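Local coordinates for protein D-alanyl-D-alanine carboxypeptidase (Mycobacterium tuberculosis H37Rv, PDB 4RYE) that probably trims peptidoglycan stem peptides during cell-wall biogenesis, acting as a serine-type D,D-carboxypeptidase that cleaves D-Ala-D-Ala-ended pentapeptides in vitro, at residues P44-T48 with A214-V220; A133-H137 with G151-D157; G221-R225 with F254-F258. One frame throughout, in Å; residues are numbered along the deposited sequence.

Contact 1. Residues P44-T48 with A214-V220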
# COMPACT_ATOMS: atom_id res chain seq x y z
N PRO A 44 -10.65 3.63 -7.33
CA PRO A 44 -10.53 3.69 -5.87
C PRO A 44 -9.35 2.85 -5.40
O PRO A 44 -9.12 1.77 -5.94
CB PRO A 44 -11.85 3.09 -5.38
CG PRO A 44 -12.82 3.35 -6.54
CD PRO A 44 -11.97 3.16 -7.77
N PRO A 45 -8.60 3.35 -4.41
CA PRO A 45 -7.38 2.67 -3.96
C PRO A 45 -7.60 1.61 -2.88
O PRO A 45 -6.71 0.78 -2.67
CB PRO A 45 -6.56 3.82 -3.38
CG PRO A 45 -7.59 4.76 -2.82
CD PRO A 45 -8.71 4.71 -3.85
N ALA A 46 -8.75 1.64 -2.20
CA ALA A 46 -8.93 0.82 -1.00
C ALA A 46 -7.72 0.98 -0.07
O ALA A 46 -7.15 2.06 0.01
CB ALA A 46 -9.16 -0.65 -1.36
N SER A 47 -7.33 -0.10 0.59
CA SER A 47 -6.31 -0.05 1.64
C SER A 47 -4.89 0.29 1.16
O SER A 47 -4.01 0.52 1.98
CB SER A 47 -6.27 -1.36 2.44
OG SER A 47 -7.29 -1.40 3.43
N THR A 48 -4.66 0.33 -0.15
CA THR A 48 -3.35 0.80 -0.61
C THR A 48 -3.10 2.24 -0.14
O THR A 48 -1.95 2.64 0.06
CB THR A 48 -3.18 0.73 -2.14
OG1 THR A 48 -4.18 1.53 -2.79
CG2 THR A 48 -3.25 -0.72 -2.61
N ALA A 214 -16.15 -1.16 -4.38
CA ALA A 214 -15.91 -0.14 -5.40
C ALA A 214 -14.51 -0.21 -6.02
O ALA A 214 -14.34 0.06 -7.21
CB ALA A 214 -16.18 1.25 -4.84
N ALA A 215 -13.51 -0.56 -5.21
CA ALA A 215 -12.13 -0.63 -5.69
C ALA A 215 -11.80 -1.94 -6.38
O ALA A 215 -10.85 -2.01 -7.17
CB ALA A 215 -11.16 -0.42 -4.53
N ARG A 216 -12.57 -2.97 -6.06
CA ARG A 216 -12.16 -4.35 -6.33
C ARG A 216 -10.78 -4.58 -5.69
O ARG A 216 -10.49 -4.00 -4.64
CB ARG A 216 -12.20 -4.65 -7.84
CG ARG A 216 -13.62 -4.51 -8.40
CD ARG A 216 -13.70 -4.69 -9.90
NE ARG A 216 -15.09 -4.51 -10.33
CZ ARG A 216 -15.54 -4.76 -11.55
NH1 ARG A 216 -14.72 -5.20 -12.49
NH2 ARG A 216 -16.83 -4.56 -11.83
N LYS A 217 -9.94 -5.42 -6.29
CA LYS A 217 -8.65 -5.72 -5.63
C LYS A 217 -7.57 -4.73 -6.02
O LYS A 217 -7.43 -4.40 -7.20
CB LYS A 217 -8.17 -7.14 -5.97
CG LYS A 217 -9.18 -8.23 -5.66
CD LYS A 217 -8.52 -9.61 -5.69
CE LYS A 217 -7.42 -9.67 -4.64
NZ LYS A 217 -6.93 -11.03 -4.38
N THR A 218 -6.81 -4.25 -5.04
CA THR A 218 -5.67 -3.39 -5.33
C THR A 218 -4.40 -3.92 -4.66
O THR A 218 -4.46 -4.67 -3.69
CB THR A 218 -5.92 -1.94 -4.88
OG1 THR A 218 -6.17 -1.91 -3.47
CG2 THR A 218 -7.12 -1.32 -5.61
N PHE A 219 -3.25 -3.52 -5.18
CA PHE A 219 -1.99 -3.91 -4.59
C PHE A 219 -0.91 -2.98 -5.07
O PHE A 219 -0.92 -2.53 -6.22
CB PHE A 219 -1.63 -5.36 -4.98
CG PHE A 219 -0.27 -5.79 -4.49
CD1 PHE A 219 -0.09 -6.20 -3.18
CD2 PHE A 219 0.82 -5.79 -5.34
CE1 PHE A 219 1.16 -6.60 -2.72
CE2 PHE A 219 2.08 -6.18 -4.90
CZ PHE A 219 2.24 -6.59 -3.58
N VAL A 220 0.02 -2.69 -4.17
CA VAL A 220 1.24 -1.97 -4.51
C VAL A 220 2.36 -2.66 -3.74
O VAL A 220 2.17 -3.09 -2.61
CB VAL A 220 1.16 -0.46 -4.18
CG1 VAL A 220 0.95 -0.23 -2.66
CG2 VAL A 220 2.40 0.26 -4.67
O HOH W 1 -9.22 0.00 -7.93
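The hydroxyl of T218 reaches across to the backbone carbonyl of P45, with OG1 donating to O at 2.9 Å and lying above the carbonyl plane instead of on a lone pair. The same oxygen is taken from its own side of the contact by T48, whose OG1 donates to P45 O over 2.6 Å and whose N adds a longer bond. Three donors thus grip one buried oxygen, fixing the turn that leads into the 3-10 start at 47-48. Both threonines carry OG1 between backbone N and carbonyl carbon (chi1 60° in T48, 59° in T218), which leaves each methyl beside its own N. The T48 methyl CG2 therefore packs against T218 OG1 at 3.3 Å, with CG1 of V220 more loosely beside it at 4.2 Å, while CG2 of T218 lies close to the carbonyl oxygens of P44 and P45. A threonine suits each place because one branch bonds and the other fills.

Toward the start of both segments, small residues let the backbones close in. The A215 methyl sits 3.7 Å from CB of P44 and 3.8 Å from CB of A46, and the P44 ring brings CG near A214 O. Water 1 donates to both P44 O and A215 O, at 2.7 Å each, joining two carbonyls that cannot bond each other.

S47, the inferred acyl-ester nucleophile, makes no contact here; its OG bonds to K50 NZ and S102 OG. Its loop packs on the sheet strand next to 204-212, whose KTG-type sequence probably lines the cleft, as in serine penicillin-binding proteins and beta-lactamases.

Contact 2. Residues A133-H137 with G151-D157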
# COMPACT_ATOMS: atom_id res chain seq x y z
N ALA A 133 1.93 13.18 -6.94
CA ALA A 133 0.84 12.24 -7.18
C ALA A 133 -0.48 13.01 -7.29
O ALA A 133 -1.30 13.02 -6.37
CB ALA A 133 0.78 11.21 -6.05
N THR A 134 -0.70 13.65 -8.43
CA THR A 134 -1.80 14.61 -8.55
C THR A 134 -3.11 13.99 -9.04
O THR A 134 -4.11 14.67 -9.23
CB THR A 134 -1.38 15.76 -9.47
OG1 THR A 134 -1.04 15.23 -10.75
CG2 THR A 134 -0.16 16.48 -8.89
N SER A 135 -3.10 12.67 -9.23
CA SER A 135 -4.34 11.97 -9.54
C SER A 135 -4.85 11.24 -8.31
O SER A 135 -5.76 10.42 -8.40
CB SER A 135 -4.14 11.01 -10.70
OG SER A 135 -3.71 11.73 -11.84
N THR A 136 -4.26 11.55 -7.16
CA THR A 136 -4.65 10.86 -5.94
C THR A 136 -5.47 11.74 -5.01
O THR A 136 -5.10 12.87 -4.73
CB THR A 136 -3.41 10.34 -5.21
OG1 THR A 136 -2.76 9.40 -6.07
CG2 THR A 136 -3.80 9.64 -3.92
N HIS A 137 -6.59 11.21 -4.54
CA HIS A 137 -7.43 11.94 -3.61
C HIS A 137 -7.96 10.97 -2.57
O HIS A 137 -8.71 10.05 -2.90
CB HIS A 137 -8.61 12.58 -4.36
CG HIS A 137 -9.55 13.33 -3.47
ND1 HIS A 137 -9.19 14.51 -2.84
CD2 HIS A 137 -10.82 13.08 -3.10
CE1 HIS A 137 -10.21 14.95 -2.12
NE2 HIS A 137 -11.21 14.10 -2.26
N GLY A 151 -12.77 7.75 -3.11
CA GLY A 151 -11.41 8.24 -3.29
C GLY A 151 -10.85 7.74 -4.61
O GLY A 151 -11.54 7.03 -5.37
N ALA A 152 -9.60 8.09 -4.89
CA ALA A 152 -9.01 7.79 -6.18
C ALA A 152 -7.51 7.73 -6.10
O ALA A 152 -6.89 8.47 -5.34
CB ALA A 152 -9.42 8.85 -7.20
N SER A 153 -6.93 6.84 -6.90
CA SER A 153 -5.50 6.91 -7.21
C SER A 153 -5.28 6.25 -8.56
O SER A 153 -6.24 5.83 -9.22
CB SER A 153 -4.65 6.24 -6.12
OG SER A 153 -3.28 6.59 -6.28
N THR A 154 -4.03 6.17 -8.99
CA THR A 154 -3.71 5.52 -10.26
C THR A 154 -2.55 4.58 -9.97
O THR A 154 -1.88 4.74 -8.95
CB THR A 154 -3.30 6.53 -11.35
OG1 THR A 154 -2.10 7.21 -10.95
CG2 THR A 154 -4.43 7.55 -11.60
N ALA A 155 -2.33 3.61 -10.85
CA ALA A 155 -1.19 2.71 -10.69
C ALA A 155 0.11 3.52 -10.62
O ALA A 155 0.97 3.26 -9.78
CB ALA A 155 -1.14 1.70 -11.85
N HIS A 156 0.22 4.52 -11.49
CA HIS A 156 1.35 5.44 -11.47
C HIS A 156 1.50 6.14 -10.12
O HIS A 156 2.58 6.11 -9.51
CB HIS A 156 1.22 6.47 -12.60
CG HIS A 156 2.18 7.61 -12.50
ND1 HIS A 156 1.96 8.70 -11.68
CD2 HIS A 156 3.38 7.82 -13.10
CE1 HIS A 156 2.98 9.54 -11.80
NE2 HIS A 156 3.84 9.03 -12.65
N ASP A 157 0.44 6.79 -9.63
CA ASP A 157 0.54 7.45 -8.33
C ASP A 157 0.85 6.49 -7.18
O ASP A 157 1.57 6.85 -6.25
CB ASP A 157 -0.73 8.24 -8.00
CG ASP A 157 -0.84 9.53 -8.78
OD1 ASP A 157 -0.07 9.71 -9.75
OD2 ASP A 157 -1.72 10.37 -8.44
O HOH W 2 -0.73 11.44 -11.53
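D157 lays its carboxylate against the bend at 133-136, with CG close to A133 CA and OD2 near A133 CB, burying more surface than any other residue of the two segments. OD2 takes two bonds on different lone pairs: S135 N donates at 2.8 Å on the syn side, rather bent with an N-H...O angle of 135°, and T136 OG1 donates at 2.8 Å on the anti side. T136 OG1 in turn accepts from S153 OG at 2.9 Å, so the donors point in one direction, from serine to threonine to carboxylate. The T136 hydroxyl is turned beside its own backbone N (chi1 -62°), which sets it between S153 and D157 and leaves CG2 near the carbonyl oxygen of A152.

The other carboxylate oxygen, OD1, is met nearly along its C-O axis by H156 ND1, in the plane of the imidazole, and accepts a hydrogen bond from water 2, which also bonds S135 OG. These donors would probably favour the ionised carboxylate. CB of S135 meets the T154 methyl at 3.6 Å.

Beyond the bend, H137 and A152 form a single antiparallel, hydrogen-bonded bridge: H137 N to A152 O and A152 N to H137 O, both 2.9 Å. Glycine suits position 151, whose backbone angles (phi 82°) and the nearness of H137 O, 3.3 Å from G151 CA, leave no place for a CB.

T154 is the N-cap of helix 155-166, its OG1 accepting from D157 N at 2.9 Å. The whole is an N-capped helix start whose first-turn aspartate fastens the loop that follows helix 117-130.

Contact 3. Residues G221-R225 with F254-F258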
# COMPACT_ATOMS: atom_id res chain seq x y z
N GLY A 221 3.53 -2.79 -4.35
CA GLY A 221 4.62 -3.43 -3.64
C GLY A 221 5.93 -3.41 -4.39
O GLY A 221 6.01 -2.93 -5.52
N ALA A 222 6.97 -3.96 -3.77
CA ALA A 222 8.30 -3.87 -4.36
C ALA A 222 9.12 -5.14 -4.13
O ALA A 222 8.86 -5.89 -3.20
CB ALA A 222 9.04 -2.66 -3.83
N ALA A 223 10.10 -5.35 -5.00
CA ALA A 223 11.01 -6.50 -4.90
C ALA A 223 12.38 -6.10 -5.41
O ALA A 223 12.51 -5.13 -6.15
CB ALA A 223 10.46 -7.68 -5.69
N ALA A 224 13.40 -6.86 -5.02
CA ALA A 224 14.77 -6.63 -5.48
C ALA A 224 15.35 -7.96 -5.94
O ALA A 224 15.27 -8.95 -5.20
CB ALA A 224 15.63 -6.07 -4.36
N ARG A 225 15.93 -7.99 -7.13
CA ARG A 225 16.65 -9.15 -7.63
C ARG A 225 17.75 -8.72 -8.58
O ARG A 225 17.54 -7.82 -9.41
CB ARG A 225 15.70 -10.10 -8.39
CG ARG A 225 14.79 -10.94 -7.52
CD ARG A 225 14.15 -12.07 -8.31
NE ARG A 225 13.28 -12.87 -7.46
CZ ARG A 225 12.62 -13.95 -7.86
NH1 ARG A 225 12.73 -14.36 -9.12
NH2 ARG A 225 11.85 -14.61 -7.01
N PHE A 254 6.82 -8.95 -11.68
CA PHE A 254 8.18 -8.84 -11.17
C PHE A 254 9.16 -9.67 -12.00
O PHE A 254 10.21 -9.16 -12.42
CB PHE A 254 8.24 -9.26 -9.69
CG PHE A 254 7.81 -8.18 -8.71
CD1 PHE A 254 8.32 -6.88 -8.79
CD2 PHE A 254 6.90 -8.47 -7.69
CE1 PHE A 254 7.93 -5.89 -7.88
CE2 PHE A 254 6.50 -7.49 -6.79
CZ PHE A 254 7.02 -6.20 -6.88
N ASP A 255 8.81 -10.94 -12.24
CA ASP A 255 9.63 -11.82 -13.06
C ASP A 255 9.88 -11.20 -14.44
O ASP A 255 11.01 -11.20 -14.94
CB ASP A 255 8.95 -13.18 -13.28
CG ASP A 255 9.12 -14.14 -12.10
OD1 ASP A 255 9.86 -13.83 -11.15
OD2 ASP A 255 8.50 -15.23 -12.15
N TRP A 256 8.81 -10.72 -15.07
CA TRP A 256 8.93 -10.09 -16.38
C TRP A 256 9.87 -8.88 -16.31
O TRP A 256 10.72 -8.70 -17.19
CB TRP A 256 7.57 -9.67 -16.92
CG TRP A 256 7.65 -9.00 -18.27
CD1 TRP A 256 7.59 -9.59 -19.50
CD2 TRP A 256 7.83 -7.59 -18.50
NE1 TRP A 256 7.72 -8.64 -20.48
CE2 TRP A 256 7.87 -7.41 -19.89
CE3 TRP A 256 7.96 -6.48 -17.67
CZ2 TRP A 256 8.03 -6.14 -20.48
CZ3 TRP A 256 8.12 -5.23 -18.25
CH2 TRP A 256 8.16 -5.07 -19.63
N GLY A 257 9.73 -8.07 -15.27
CA GLY A 257 10.55 -6.89 -15.10
C GLY A 257 12.02 -7.21 -14.88
O GLY A 257 12.90 -6.50 -15.36
N PHE A 258 12.29 -8.26 -14.11
CA PHE A 258 13.67 -8.63 -13.80
C PHE A 258 14.35 -9.25 -15.00
O PHE A 258 15.58 -9.19 -15.12
CB PHE A 258 13.72 -9.56 -12.57
CG PHE A 258 13.44 -8.85 -11.27
CD1 PHE A 258 14.11 -7.69 -10.95
CD2 PHE A 258 12.48 -9.34 -10.39
CE1 PHE A 258 13.84 -7.02 -9.75
CE2 PHE A 258 12.21 -8.69 -9.20
CZ PHE A 258 12.88 -7.52 -8.88
O HOH W 3 10.71 -16.34 -10.03
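CB of R225 stands 3.6 Å above the centroid of the F258 ring, 1° off its normal, a CH-pi contact. With CG beside its backbone N and the chain extended from there to NE, R225 carries CG and CD along the CE2-CD2 side of that ring, its guanidinium plane tilted 13° from it. A223 does the same to F254, its methyl 3.7 Å from the centroid and over the face. Alanine suits this place, its short side chain letting the ring near the strand. The rings also turn edges to the backbone, F254 CZ 3.7 Å from G221 O and F258 CZ 3.6 Å from A223 O.

One helical turn apart, F254 and F258 both reach from helix 246-259 to strand 218-225, a helix packed on the central antiparallel sheet of the serine penicillin-binding fold. The short axes pass 9.8 Å apart at 41°.

R225 NH1 and D255 OD1 form a salt bridge of charges alone at 3.6 Å, and water 3 links them. More firmly, P202 O accepts a hydrogen bond from R225 NE, and Y201 bonds D255 OD1 through its hydroxyl while engaging R225 by cation-pi. L230, on the neighbouring strand, packs against both phenylalanines.

How the contacts relate
Contacts 1 and 2 lie 11 Å apart between centres and touch: the P45 ring, through CD, packs 3.6 Å from A152 N, and P45 CB lies 4.1 Å from S153 CB. The serine loop 44-48 rests on strand 218-225 at one side and on 151-157 at another. Contact 2 falls between the two segments of contact 1 in the chain. Contact 3 continues the strand that contact 1 begins, its centre about 20 Å from contact 1 and 22 Å from contact 2, which it does not touch. Contact 1 holds S47, the inferred acyl-ester serine; the S153 side chain of contact 2 is about 12 Å from that of S47, and contact 3 lies away from the active site.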